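Local coordinates for uncharacterized protein Tm1679 (Thermotoga maritima, PDB 3H3E) that is of unknown function but binds zinc within a metallo-beta-lactamase fold and is probably a metal-dependent hydrolase or possibly a transferase, at residues R14-C19 with R55-D60; V142-F147 with L210-D215; V232-C237 with R241-F246. The protein carries 2 engineered substitutions. One frame throughout, in Å; residues are numbered along the deposited sequence.

The three contacts sample both halves of a metallo-beta-lactamase fold whose zinc is held by His69, His71 and His182. Contact 1 packs the end of helix 49-56 and the turn after it on strand 13-19 of the first large sheet; contact 3 packs helix 240-249 on strand 231-235 of the other, about 22 Å away between centres. Contact 2, about 31 Å from contact 1 between centres, is the one near the metal: the side chains of Thr144 and His182 are about 6 Å apart. Contacts 2 and 3, with centres 14 Å apart, touch directly. A salt bridge of 2.9 Å from Asp214 OD2 to Arg241 NH2 ties helix 214-226 to helix 240-249, and Leu210 packs on Cys237.

Contact 1: R14-C19 with R55-D60; sequences RIHVLC and RKLGID
Leu57, His16 and Ile59 bury the most surface here, where the turn after helix 49-56 lies against strand 13-19. Ile59 sets its CD1 methyl squarely over one face of the His16 imidazole, 4.1 Å from the ring centroid and only 5° off the ring normal, a CH-pi contact. The ring is presented this way because His16 has CG beside its backbone N (chi1 -73°) and the imidazole turned across the CB-CG bond (chi2 85°). Leu57 comes in obliquely to that ring, its CD1 methyl 4.0 Å from His16 CD2. The same methyl reaches Leu18 CD2 at 3.8 Å, so one leucine branch bridges two residues of the strand. Between Leu57 and Ile59, Gly58 ends the helix in a Schellman motif, its N bonded to Arg55 O at 2.8 Å; on either side of it in sequence, Leu57 and Ile59 both point toward the strand. Leu18 also packs on Phe50 and Ala54 of helix 49-56, and its O accepts a bond from Asn53 ND2. Along the sheet, Leu18 and Cys19 both face Ser34 in a classic beta bulge. The chemistry across the segments is apolar: the imidazole takes one methyl over its face and a second obliquely at CD2, consistent with adhesion by dispersion and burial, with little directional demand from charge or polar bonding.

Contact 2: V142-F147 with L210-D215; sequences VPTGDF and LKSSDD
Thr144 and Lys211 mark the closest backbone approach, their CA atoms 6.6 Å apart, where two irregular loop segments pass each other before strand 147-150 and helix 214-226 begin. These two residues carry most of the contact, and Thr144 touches both Lys211 and Ser212. With OG1 set between the backbone N and the carbonyl carbon (chi1 59°), its two branches both face the other loop: CG2 lies 4.0 Å from Ser212 OG, while Thr144 OG1 sits 4.2 Å from Lys211 CB. The two hydroxyls, Thr144 OG1 and Ser212 OG, are also 4.2 Å apart, too far for a hydrogen bond. Lys211 CD packs on Gly145 CA at 4.3 Å, but the exposed lysine also meets a crystal neighbour, which may affect its course. Gly145, at phi 107° and psi -171°, has a backbone that leaves no room for a CB between Thr144 O and the Phe147 ring. Thr144 also touches His208; Phe147 packs edge-to-face on the zinc ligand His182. Farther along, Ser213 takes the N-cap of helix 214-226: its side chain caps a backbone N of the first turn and its N bonds to Glu216 OE1, as in a capping box. Across the contact itself, methyl, methylene and hydroxyl groups meet by van der Waals touch alone, consistent with a loosely packed surface junction, near the zinc site but not part of it.

Contact 3: V232-C237 with R241-F246; sequences VVPCHC and RAVDIF
Val232 to Phe246 and Pro234 to Val243 are the facing pairs, with CA atoms 8.6 and 7.2 Å apart: strand 231-235 runs one way and helix 240-249, reached through a short turn, comes back over it in roughly the opposite direction. Residues alternate along the strand, so Val232 and Pro234 direct their side chains toward the helix while Cys235 faces away from it. Val232 places CG1 opposite its backbone N (chi1 -177°), and that methyl meets Phe246 CE1 at 4.0 Å. The approach to the ring is oblique, and the two side chains cross at about a right angle. One helical turn earlier, Val243 lays its CG2 methyl against the pyrrolidine of Pro234, CG2 to CB 4.3 Å, a looser apolar touch. Phe246 is further enclosed by Phe224 of helix 214-226, edge-to-face, and by Val221; Ile254 of the next strand touches both Phe246 and Pro234. The ring's edge lies in plane with Ala242 O, the same carbonyl that accepts the helical bond from Phe246 N at 2.9 Å. Two disulfides lie at the far end of 232-237, Cys235 with Cys257 and Cys237 with Cys180, the latter at a poorly ordered cysteine. His236 between them bonds through ND1 to Asp21 OD1, and with Asp73 and His74 it faces a point that could be a second, vacant metal site, as in dinuclear relatives. Strand 231-235, helix 240-249 and the parallel strand 253-254 form a beta-alpha-beta unit, here packed by aliphatic and aromatic side chains, as in the layered alpha-beta-beta-alpha architecture of the metallo-beta-lactamase fold, in which helices cover the outer faces of the two central sheets.

Contact 1: R14-C19 with R55-D60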
ATOM      1  N   ARG A  14      -2.536  -6.550  15.803  1.00 50.19           N
ATOM      2  CA  ARG A  14      -3.581  -5.599  15.431  1.00 46.98           C
ATOM      3  C   ARG A  14      -3.218  -4.747  14.211  1.00 42.02           C
ATOM      4  O   ARG A  14      -2.053  -4.439  13.983  1.00 40.97           O
ATOM      5  CB  ARG A  14      -3.935  -4.705  16.625  1.00 52.80           C
ATOM      6  CG  ARG A  14      -4.745  -5.398  17.716  1.00 68.40           C
ATOM      7  CD  ARG A  14      -4.464  -4.813  19.104  1.00 84.33           C
ATOM      8  NE  ARG A  14      -4.922  -3.430  19.259  1.00 96.99           N
ATOM      9  CZ  ARG A  14      -5.900  -3.045  20.082  1.00104.96           C
ATOM     10  NH1 ARG A  14      -6.535  -3.941  20.831  1.00107.32           N
ATOM     11  NH2 ARG A  14      -6.243  -1.763  20.160  1.00104.87           N
ATOM     12  N   ILE A  15      -4.229  -4.380  13.429  1.00 36.70           N
ATOM     13  CA  ILE A  15      -4.055  -3.492  12.284  1.00 34.77           C
ATOM     14  C   ILE A  15      -5.039  -2.330  12.357  1.00 38.09           C
ATOM     15  O   ILE A  15      -6.206  -2.536  12.680  1.00 46.38           O
ATOM     16  CB  ILE A  15      -4.317  -4.232  10.975  1.00 31.23           C
ATOM     17  CG1 ILE A  15      -3.253  -5.296  10.742  1.00 28.99           C
ATOM     18  CG2 ILE A  15      -4.342  -3.266   9.806  1.00 25.77           C
ATOM     19  CD1 ILE A  15      -3.496  -6.101   9.496  1.00 22.02           C
ATOM     20  N   HIS A  16      -4.579  -1.115  12.058  1.00 28.18           N
ATOM     21  CA  HIS A  16      -5.449   0.058  12.112  1.00 24.77           C
ATOM     22  C   HIS A  16      -5.370   0.898  10.860  1.00 24.14           C
ATOM     23  O   HIS A  16      -4.296   1.342  10.483  1.00 23.06           O
ATOM     24  CB  HIS A  16      -5.079   0.956  13.283  1.00 17.67           C
ATOM     25  CG  HIS A  16      -5.461   0.406  14.617  1.00 26.48           C
ATOM     26  ND1 HIS A  16      -4.661  -0.473  15.315  1.00 29.72           N
ATOM     27  CD2 HIS A  16      -6.547   0.629  15.396  1.00 29.37           C
ATOM     28  CE1 HIS A  16      -5.238  -0.770  16.467  1.00 30.10           C
ATOM     29  NE2 HIS A  16      -6.383  -0.116  16.539  1.00 31.15           N
ATOM     30  N   VAL A  17      -6.503   1.148  10.221  1.00 18.13           N
ATOM     31  CA  VAL A  17      -6.471   2.069   9.104  1.00 21.65           C
ATOM     32  C   VAL A  17      -6.442   3.477   9.684  1.00 25.35           C
ATOM     33  O   VAL A  17      -7.352   3.877  10.381  1.00 29.53           O
ATOM     34  CB  VAL A  17      -7.664   1.870   8.152  1.00 20.77           C
ATOM     35  CG1 VAL A  17      -7.671   2.938   7.095  1.00 20.38           C
ATOM     36  CG2 VAL A  17      -7.564   0.517   7.491  1.00 19.74           C
ATOM     37  N   LEU A  18      -5.372   4.217   9.439  1.00 26.75           N
ATOM     38  CA  LEU A  18      -5.245   5.539  10.032  1.00 17.48           C
ATOM     39  C   LEU A  18      -5.614   6.611   9.025  1.00 13.99           C
ATOM     40  O   LEU A  18      -5.917   7.729   9.389  1.00 19.58           O
ATOM     41  CB  LEU A  18      -3.826   5.762  10.551  1.00 13.81           C
ATOM     42  CG  LEU A  18      -3.337   4.918  11.729  1.00 15.86           C
ATOM     43  CD1 LEU A  18      -2.074   5.559  12.268  1.00 17.27           C
ATOM     44  CD2 LEU A  18      -4.398   4.813  12.828  1.00 16.56           C
ATOM     45  N   CYS A  19      -5.579   6.272   7.746  1.00 23.27           N
ATOM     46  CA  CYS A  19      -6.033   7.208   6.721  1.00 23.36           C
ATOM     47  C   CYS A  19      -6.591   6.465   5.507  1.00 23.46           C
ATOM     48  O   CYS A  19      -6.061   5.429   5.093  1.00 23.29           O
ATOM     49  CB  CYS A  19      -4.906   8.145   6.303  1.00 27.40           C
ATOM     50  SG  CYS A  19      -5.367   9.256   4.974  1.00 25.45           S
ATOM     51  N   ARG A  55      -4.229   9.840  17.266  1.00 33.78           N
ATOM     52  CA  ARG A  55      -4.507  10.474  18.555  1.00 31.06           C
ATOM     53  C   ARG A  55      -5.908  10.141  19.033  1.00 32.74           C
ATOM     54  O   ARG A  55      -6.122   9.913  20.216  1.00 38.83           O
ATOM     55  CB  ARG A  55      -4.311  11.983  18.486  1.00 36.16           C
ATOM     56  CG  ARG A  55      -2.845  12.405  18.533  1.00 49.57           C
ATOM     57  CD  ARG A  55      -2.682  13.892  18.879  1.00 58.55           C
ATOM     58  NE  ARG A  55      -2.946  14.750  17.726  1.00 60.29           N
ATOM     59  CZ  ARG A  55      -2.041  15.070  16.804  1.00 49.68           C
ATOM     60  NH1 ARG A  55      -0.798  14.612  16.895  1.00 45.17           N
ATOM     61  NH2 ARG A  55      -2.380  15.845  15.785  1.00 39.93           N
ATOM     62  N   LYS A  56      -6.861  10.099  18.111  1.00 37.04           N
ATOM     63  CA  LYS A  56      -8.225   9.704  18.446  1.00 35.69           C
ATOM     64  C   LYS A  56      -8.236   8.314  19.087  1.00 40.61           C
ATOM     65  O   LYS A  56      -9.051   8.038  19.963  1.00 51.76           O
ATOM     66  CB  LYS A  56      -9.128   9.766  17.202  1.00 38.26           C
ATOM     67  CG  LYS A  56     -10.504   9.115  17.353  1.00 47.89           C
ATOM     68  CD  LYS A  56     -11.452   9.991  18.159  1.00 57.08           C
ATOM     69  CE  LYS A  56     -12.571   9.186  18.815  1.00 57.32           C
ATOM     70  NZ  LYS A  56     -13.109   9.901  20.018  1.00 56.49           N
ATOM     71  N   LEU A  57      -7.325   7.443  18.663  1.00 38.69           N
ATOM     72  CA  LEU A  57      -7.231   6.091  19.226  1.00 33.78           C
ATOM     73  C   LEU A  57      -6.203   6.024  20.343  1.00 36.97           C
ATOM     74  O   LEU A  57      -5.964   4.963  20.907  1.00 32.73           O
ATOM     75  CB  LEU A  57      -6.834   5.089  18.152  1.00 27.68           C
ATOM     76  CG  LEU A  57      -7.672   5.085  16.885  1.00 32.14           C
ATOM     77  CD1 LEU A  57      -6.852   4.639  15.698  1.00 34.62           C
ATOM     78  CD2 LEU A  57      -8.872   4.194  17.074  1.00 36.81           C
ATOM     79  N   GLY A  58      -5.583   7.159  20.647  1.00 42.06           N
ATOM     80  CA  GLY A  58      -4.590   7.229  21.701  1.00 40.58           C
ATOM     81  C   GLY A  58      -3.400   6.335  21.428  1.00 42.11           C
ATOM     82  O   GLY A  58      -2.819   5.773  22.352  1.00 42.73           O
ATOM     83  N   ILE A  59      -3.043   6.210  20.151  1.00 41.42           N
ATOM     84  CA  ILE A  59      -1.899   5.402  19.729  1.00 37.63           C
ATOM     85  C   ILE A  59      -0.633   6.219  19.473  1.00 35.30           C
ATOM     86  O   ILE A  59      -0.673   7.285  18.849  1.00 30.76           O
ATOM     87  CB  ILE A  59      -2.195   4.637  18.434  1.00 37.32           C
ATOM     88  CG1 ILE A  59      -3.387   3.703  18.618  1.00 36.49           C
ATOM     89  CG2 ILE A  59      -0.985   3.833  18.017  1.00 37.93           C
ATOM     90  CD1 ILE A  59      -4.014   3.293  17.310  1.00 34.14           C
ATOM     91  N   ASP A  60       0.489   5.700  19.966  1.00 36.67           N
ATOM     92  CA  ASP A  60       1.808   6.222  19.638  1.00 35.76           C
ATOM     93  C   ASP A  60       2.320   5.520  18.382  1.00 32.94           C
ATOM     94  O   ASP A  60       2.308   4.295  18.314  1.00 36.55           O
ATOM     95  CB  ASP A  60       2.770   5.950  20.786  1.00 36.83           C
ATOM     96  CG  ASP A  60       2.357   6.637  22.059  1.00 55.53           C
ATOM     97  OD1 ASP A  60       2.168   7.874  22.025  1.00 55.46           O
ATOM     98  OD2 ASP A  60       2.228   5.939  23.092  1.00 67.47           O
TER

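Contact 2: V142-F147 with L210-D215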
ATOM      1  N   VAL A 142       1.191  -3.368 -18.092  1.00 29.06           N
ATOM      2  CA  VAL A 142       1.811  -2.085 -17.790  1.00 28.59           C
ATOM      3  C   VAL A 142       0.809  -1.242 -17.015  1.00 34.46           C
ATOM      4  O   VAL A 142      -0.398  -1.355 -17.237  1.00 41.25           O
ATOM      5  CB  VAL A 142       2.228  -1.343 -19.062  1.00 27.10           C
ATOM      6  CG1 VAL A 142       3.120  -2.218 -19.912  1.00 25.72           C
ATOM      7  CG2 VAL A 142       1.008  -0.899 -19.851  1.00 23.14           C
ATOM      8  N   PRO A 143       1.300  -0.397 -16.097  1.00 33.06           N
ATOM      9  CA  PRO A 143       0.412   0.317 -15.172  1.00 35.73           C
ATOM     10  C   PRO A 143      -0.669   1.091 -15.915  1.00 33.62           C
ATOM     11  O   PRO A 143      -0.380   1.611 -16.983  1.00 26.56           O
ATOM     12  CB  PRO A 143       1.366   1.267 -14.440  1.00 30.09           C
ATOM     13  CG  PRO A 143       2.681   0.590 -14.507  1.00 28.02           C
ATOM     14  CD  PRO A 143       2.715  -0.086 -15.848  1.00 32.33           C
ATOM     15  N   THR A 144      -1.893   1.124 -15.384  1.00 37.46           N
ATOM     16  CA  THR A 144      -2.970   1.884 -16.018  1.00 35.72           C
ATOM     17  C   THR A 144      -2.852   3.324 -15.563  1.00 38.75           C
ATOM     18  O   THR A 144      -2.255   3.605 -14.521  1.00 44.32           O
ATOM     19  CB  THR A 144      -4.397   1.327 -15.717  1.00 43.55           C
ATOM     20  OG1 THR A 144      -4.651   1.329 -14.307  1.00 49.33           O
ATOM     21  CG2 THR A 144      -4.552  -0.082 -16.240  1.00 42.93           C
ATOM     22  N   GLY A 145      -3.385   4.239 -16.358  1.00 31.10           N
ATOM     23  CA  GLY A 145      -3.298   5.646 -16.024  1.00 23.96           C
ATOM     24  C   GLY A 145      -2.330   6.435 -16.877  1.00 24.52           C
ATOM     25  O   GLY A 145      -1.800   5.944 -17.868  1.00 30.88           O
ATOM     26  N   ASP A 146      -2.094   7.676 -16.473  1.00 27.02           N
ATOM     27  CA  ASP A 146      -1.289   8.589 -17.255  1.00 24.89           C
ATOM     28  C   ASP A 146      -0.066   9.031 -16.476  1.00 24.94           C
ATOM     29  O   ASP A 146       0.242  10.212 -16.404  1.00 32.20           O
ATOM     30  CB  ASP A 146      -2.124   9.798 -17.631  1.00 40.82           C
ATOM     31  CG  ASP A 146      -1.658  10.430 -18.901  1.00 56.47           C
ATOM     32  OD1 ASP A 146      -1.033   9.697 -19.702  1.00 62.75           O
ATOM     33  OD2 ASP A 146      -1.913  11.641 -19.100  1.00 58.44           O
ATOM     34  N   PHE A 147       0.644   8.066 -15.910  1.00 24.88           N
ATOM     35  CA  PHE A 147       1.737   8.356 -14.999  1.00 20.86           C
ATOM     36  C   PHE A 147       3.089   8.589 -15.678  1.00 24.21           C
ATOM     37  O   PHE A 147       3.475   7.870 -16.593  1.00 21.96           O
ATOM     38  CB  PHE A 147       1.836   7.253 -13.950  1.00 16.31           C
ATOM     39  CG  PHE A 147       0.605   7.120 -13.116  1.00 15.04           C
ATOM     40  CD1 PHE A 147       0.247   8.125 -12.229  1.00 18.25           C
ATOM     41  CD2 PHE A 147      -0.201   6.000 -13.217  1.00 15.56           C
ATOM     42  CE1 PHE A 147      -0.895   8.018 -11.464  1.00 12.23           C
ATOM     43  CE2 PHE A 147      -1.350   5.887 -12.458  1.00 13.05           C
ATOM     44  CZ  PHE A 147      -1.697   6.896 -11.581  1.00 10.93           C
ATOM     45  N   LEU A 210      -9.906   1.741 -10.739  1.00 31.69           N
ATOM     46  CA  LEU A 210     -10.853   2.716 -11.280  1.00 38.99           C
ATOM     47  C   LEU A 210     -10.774   2.876 -12.797  1.00 45.26           C
ATOM     48  O   LEU A 210     -11.775   3.177 -13.452  1.00 54.04           O
ATOM     49  CB  LEU A 210     -10.650   4.071 -10.609  1.00 39.60           C
ATOM     50  CG  LEU A 210     -11.408   4.238  -9.295  1.00 45.32           C
ATOM     51  CD1 LEU A 210     -11.190   5.623  -8.711  1.00 41.68           C
ATOM     52  CD2 LEU A 210     -12.890   3.977  -9.515  1.00 50.22           C
ATOM     53  N   LYS A 211      -9.577   2.685 -13.343  1.00 44.70           N
ATOM     54  CA  LYS A 211      -9.336   2.840 -14.775  1.00 47.72           C
ATOM     55  C   LYS A 211      -9.205   1.488 -15.480  1.00 51.62           C
ATOM     56  O   LYS A 211      -8.880   1.423 -16.664  1.00 52.01           O
ATOM     57  CB  LYS A 211      -8.084   3.696 -15.036  1.00 42.79           C
ATOM     58  CG  LYS A 211      -8.276   5.196 -14.832  1.00 45.08           C
ATOM     59  CD  LYS A 211      -7.575   5.984 -15.946  1.00 59.41           C
ATOM     60  CE  LYS A 211      -7.905   7.491 -15.931  1.00 62.37           C
ATOM     61  NZ  LYS A 211      -6.905   8.323 -15.187  1.00 57.65           N
ATOM     62  N   SER A 212      -9.454   0.411 -14.745  1.00 49.76           N
ATOM     63  CA  SER A 212      -9.378  -0.928 -15.305  1.00 41.92           C
ATOM     64  C   SER A 212     -10.747  -1.383 -15.796  1.00 43.68           C
ATOM     65  O   SER A 212     -11.773  -0.983 -15.239  1.00 47.67           O
ATOM     66  CB  SER A 212      -8.850  -1.905 -14.261  1.00 42.83           C
ATOM     67  OG  SER A 212      -7.457  -1.758 -14.082  1.00 46.63           O
ATOM     68  N   SER A 213     -10.756  -2.217 -16.836  1.00 39.77           N
ATOM     69  CA  SER A 213     -11.997  -2.744 -17.392  1.00 43.83           C
ATOM     70  C   SER A 213     -12.567  -3.851 -16.522  1.00 48.36           C
ATOM     71  O   SER A 213     -11.833  -4.525 -15.802  1.00 52.71           O
ATOM     72  CB  SER A 213     -11.782  -3.262 -18.816  1.00 49.28           C
ATOM     73  OG  SER A 213     -11.120  -4.514 -18.824  1.00 50.26           O
ATOM     74  N   ASP A 214     -13.878  -4.040 -16.593  1.00 50.87           N
ATOM     75  CA  ASP A 214     -14.528  -5.084 -15.810  1.00 47.86           C
ATOM     76  C   ASP A 214     -13.862  -6.425 -16.071  1.00 47.29           C
ATOM     77  O   ASP A 214     -13.680  -7.213 -15.155  1.00 49.74           O
ATOM     78  CB  ASP A 214     -16.027  -5.144 -16.108  1.00 48.90           C
ATOM     79  CG  ASP A 214     -16.789  -3.968 -15.509  1.00 60.43           C
ATOM     80  OD1 ASP A 214     -16.158  -2.917 -15.256  1.00 64.52           O
ATOM     81  OD2 ASP A 214     -18.015  -4.092 -15.287  1.00 63.57           O
ATOM     82  N   ASP A 215     -13.489  -6.674 -17.323  1.00 51.68           N
ATOM     83  CA  ASP A 215     -12.736  -7.876 -17.670  1.00 55.72           C
ATOM     84  C   ASP A 215     -11.429  -7.907 -16.901  1.00 49.23           C
ATOM     85  O   ASP A 215     -11.080  -8.917 -16.289  1.00 53.55           O
ATOM     86  CB  ASP A 215     -12.444  -7.934 -19.176  1.00 68.57           C
ATOM     87  CG  ASP A 215     -13.620  -8.451 -19.986  1.00 78.88           C
ATOM     88  OD1 ASP A 215     -14.183  -9.504 -19.615  1.00 74.73           O
ATOM     89  OD2 ASP A 215     -13.975  -7.806 -21.001  1.00 85.74           O
TER

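Contact 3: V232-C237 with R241-F246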
ATOM      1  N   VAL A 232     -10.374 -10.184   1.883  1.00 22.30           N
ATOM      2  CA  VAL A 232      -9.866  -8.997   1.197  1.00 20.96           C
ATOM      3  C   VAL A 232     -10.490  -7.710   1.741  1.00 26.81           C
ATOM      4  O   VAL A 232     -11.692  -7.629   1.956  1.00 31.48           O
ATOM      5  CB  VAL A 232     -10.047  -9.077  -0.342  1.00 20.67           C
ATOM      6  CG1 VAL A 232      -9.450  -7.855  -1.019  1.00 20.28           C
ATOM      7  CG2 VAL A 232      -9.371 -10.320  -0.879  1.00 24.92           C
ATOM      8  N   VAL A 233      -9.639  -6.715   1.969  1.00 27.45           N
ATOM      9  CA  VAL A 233     -10.029  -5.422   2.503  1.00 23.30           C
ATOM     10  C   VAL A 233      -9.498  -4.344   1.559  1.00 23.90           C
ATOM     11  O   VAL A 233      -8.360  -3.878   1.699  1.00 17.06           O
ATOM     12  CB  VAL A 233      -9.409  -5.220   3.903  1.00 21.34           C
ATOM     13  CG1 VAL A 233      -9.941  -3.954   4.566  1.00 21.45           C
ATOM     14  CG2 VAL A 233      -9.668  -6.434   4.767  1.00 19.23           C
ATOM     15  N   PRO A 234     -10.315  -3.955   0.572  1.00 28.16           N
ATOM     16  CA  PRO A 234      -9.896  -3.023  -0.483  1.00 24.84           C
ATOM     17  C   PRO A 234     -10.094  -1.565  -0.089  1.00 26.26           C
ATOM     18  O   PRO A 234     -11.212  -1.170   0.247  1.00 38.33           O
ATOM     19  CB  PRO A 234     -10.827  -3.381  -1.653  1.00 25.37           C
ATOM     20  CG  PRO A 234     -11.693  -4.532  -1.168  1.00 22.80           C
ATOM     21  CD  PRO A 234     -11.658  -4.492   0.317  1.00 24.43           C
ATOM     22  N   CYS A 235      -9.030  -0.773  -0.149  1.00 23.58           N
ATOM     23  CA  CYS A 235      -9.085   0.616   0.294  1.00 27.23           C
ATOM     24  C   CYS A 235      -8.719   1.595  -0.810  1.00 29.66           C
ATOM     25  O   CYS A 235      -8.332   1.176  -1.891  1.00 33.57           O
ATOM     26  CB  CYS A 235      -8.101   0.816   1.439  1.00 25.06           C
ATOM     27  SG  CYS A 235      -8.176  -0.410   2.715  1.00 34.88           S
ATOM     28  N   HIS A 236      -8.843   2.893  -0.525  1.00 28.15           N
ATOM     29  CA  HIS A 236      -8.127   3.926  -1.281  1.00 25.92           C
ATOM     30  C   HIS A 236      -8.470   3.901  -2.772  1.00 29.61           C
ATOM     31  O   HIS A 236      -9.641   4.031  -3.149  1.00 30.02           O
ATOM     32  CB  HIS A 236      -6.613   3.753  -1.044  1.00 25.19           C
ATOM     33  CG  HIS A 236      -5.772   4.891  -1.537  1.00 24.74           C
ATOM     34  ND1 HIS A 236      -6.156   6.210  -1.423  1.00 18.56           N
ATOM     35  CD2 HIS A 236      -4.548   4.905  -2.126  1.00 27.11           C
ATOM     36  CE1 HIS A 236      -5.213   6.983  -1.940  1.00 27.61           C
ATOM     37  NE2 HIS A 236      -4.227   6.218  -2.377  1.00 23.87           N
ATOM     38  N   CYS A 237      -7.461   3.707  -3.620  1.00 46.14           N
ATOM     39  CA  CYS A 237      -7.673   3.732  -5.075  1.00 57.12           C
ATOM     40  C   CYS A 237      -8.715   2.740  -5.639  1.00 55.87           C
ATOM     41  O   CYS A 237      -9.318   3.000  -6.677  1.00 56.66           O
ATOM     42  CB  CYS A 237      -6.349   3.678  -5.895  1.00105.97           C
ATOM     43  SG  CYS A 237      -4.746   3.166  -5.134  1.00 67.48           S
ATOM     44  N   ARG A 241     -16.810   0.100  -8.361  1.00 49.48           N
ATOM     45  CA  ARG A 241     -17.108  -0.911  -9.368  1.00 51.03           C
ATOM     46  C   ARG A 241     -16.332  -2.183  -9.071  1.00 45.75           C
ATOM     47  O   ARG A 241     -16.897  -3.273  -9.028  1.00 44.40           O
ATOM     48  CB  ARG A 241     -16.760  -0.406 -10.772  1.00 57.93           C
ATOM     49  CG  ARG A 241     -17.133  -1.372 -11.895  1.00 62.21           C
ATOM     50  CD  ARG A 241     -18.568  -1.859 -11.751  1.00 70.16           C
ATOM     51  NE  ARG A 241     -18.917  -2.901 -12.719  1.00 77.27           N
ATOM     52  CZ  ARG A 241     -20.034  -3.627 -12.667  1.00 80.23           C
ATOM     53  NH1 ARG A 241     -20.910  -3.431 -11.686  1.00 79.02           N
ATOM     54  NH2 ARG A 241     -20.276  -4.550 -13.593  1.00 76.91           N
ATOM     55  N   ALA A 242     -15.031  -2.029  -8.855  1.00 43.65           N
ATOM     56  CA  ALA A 242     -14.152  -3.167  -8.637  1.00 34.44           C
ATOM     57  C   ALA A 242     -14.566  -3.920  -7.385  1.00 38.36           C
ATOM     58  O   ALA A 242     -14.585  -5.150  -7.378  1.00 43.11           O
ATOM     59  CB  ALA A 242     -12.704  -2.719  -8.549  1.00 25.56           C
ATOM     60  N   VAL A 243     -14.905  -3.186  -6.330  1.00 35.92           N
ATOM     61  CA  VAL A 243     -15.337  -3.819  -5.093  1.00 32.65           C
ATOM     62  C   VAL A 243     -16.609  -4.628  -5.304  1.00 40.35           C
ATOM     63  O   VAL A 243     -16.730  -5.739  -4.787  1.00 42.27           O
ATOM     64  CB  VAL A 243     -15.577  -2.807  -3.976  1.00 34.19           C
ATOM     65  CG1 VAL A 243     -16.053  -3.525  -2.730  1.00 34.77           C
ATOM     66  CG2 VAL A 243     -14.305  -2.018  -3.684  1.00 34.73           C
ATOM     67  N   ASP A 244     -17.557  -4.077  -6.061  1.00 42.07           N
ATOM     68  CA  ASP A 244     -18.800  -4.792  -6.349  1.00 40.58           C
ATOM     69  C   ASP A 244     -18.493  -6.111  -7.038  1.00 40.41           C
ATOM     70  O   ASP A 244     -19.113  -7.132  -6.745  1.00 47.18           O
ATOM     71  CB  ASP A 244     -19.756  -3.953  -7.214  1.00 47.54           C
ATOM     72  CG  ASP A 244     -20.523  -2.903  -6.413  1.00 57.04           C
ATOM     73  OD1 ASP A 244     -20.379  -2.850  -5.169  1.00 58.47           O
ATOM     74  OD2 ASP A 244     -21.273  -2.124  -7.041  1.00 60.73           O
ATOM     75  N   ILE A 245     -17.533  -6.090  -7.958  1.00 35.87           N
ATOM     76  CA  ILE A 245     -17.111  -7.317  -8.636  1.00 35.38           C
ATOM     77  C   ILE A 245     -16.479  -8.313  -7.659  1.00 31.98           C
ATOM     78  O   ILE A 245     -16.784  -9.506  -7.708  1.00 34.42           O
ATOM     79  CB  ILE A 245     -16.143  -7.027  -9.797  1.00 36.11           C
ATOM     80  CG1 ILE A 245     -16.876  -6.279 -10.920  1.00 37.59           C
ATOM     81  CG2 ILE A 245     -15.515  -8.312 -10.301  1.00 28.48           C
ATOM     82  CD1 ILE A 245     -15.972  -5.795 -12.035  1.00 35.82           C
ATOM     83  N   PHE A 246     -15.613  -7.822  -6.771  1.00 24.65           N
ATOM     84  CA  PHE A 246     -15.068  -8.651  -5.692  1.00 20.85           C
ATOM     85  C   PHE A 246     -16.204  -9.270  -4.884  1.00 26.70           C
ATOM     86  O   PHE A 246     -16.210 -10.469  -4.649  1.00 34.75           O
ATOM     87  CB  PHE A 246     -14.145  -7.854  -4.753  1.00 20.29           C
ATOM     88  CG  PHE A 246     -12.681  -7.912  -5.114  1.00 22.35           C
ATOM     89  CD1 PHE A 246     -11.831  -8.800  -4.478  1.00 24.07           C
ATOM     90  CD2 PHE A 246     -12.144  -7.051  -6.063  1.00 25.24           C
ATOM     91  CE1 PHE A 246     -10.473  -8.850  -4.801  1.00 22.60           C
ATOM     92  CE2 PHE A 246     -10.790  -7.094  -6.390  1.00 20.95           C
ATOM     93  CZ  PHE A 246      -9.959  -7.995  -5.757  1.00 24.35           C
TER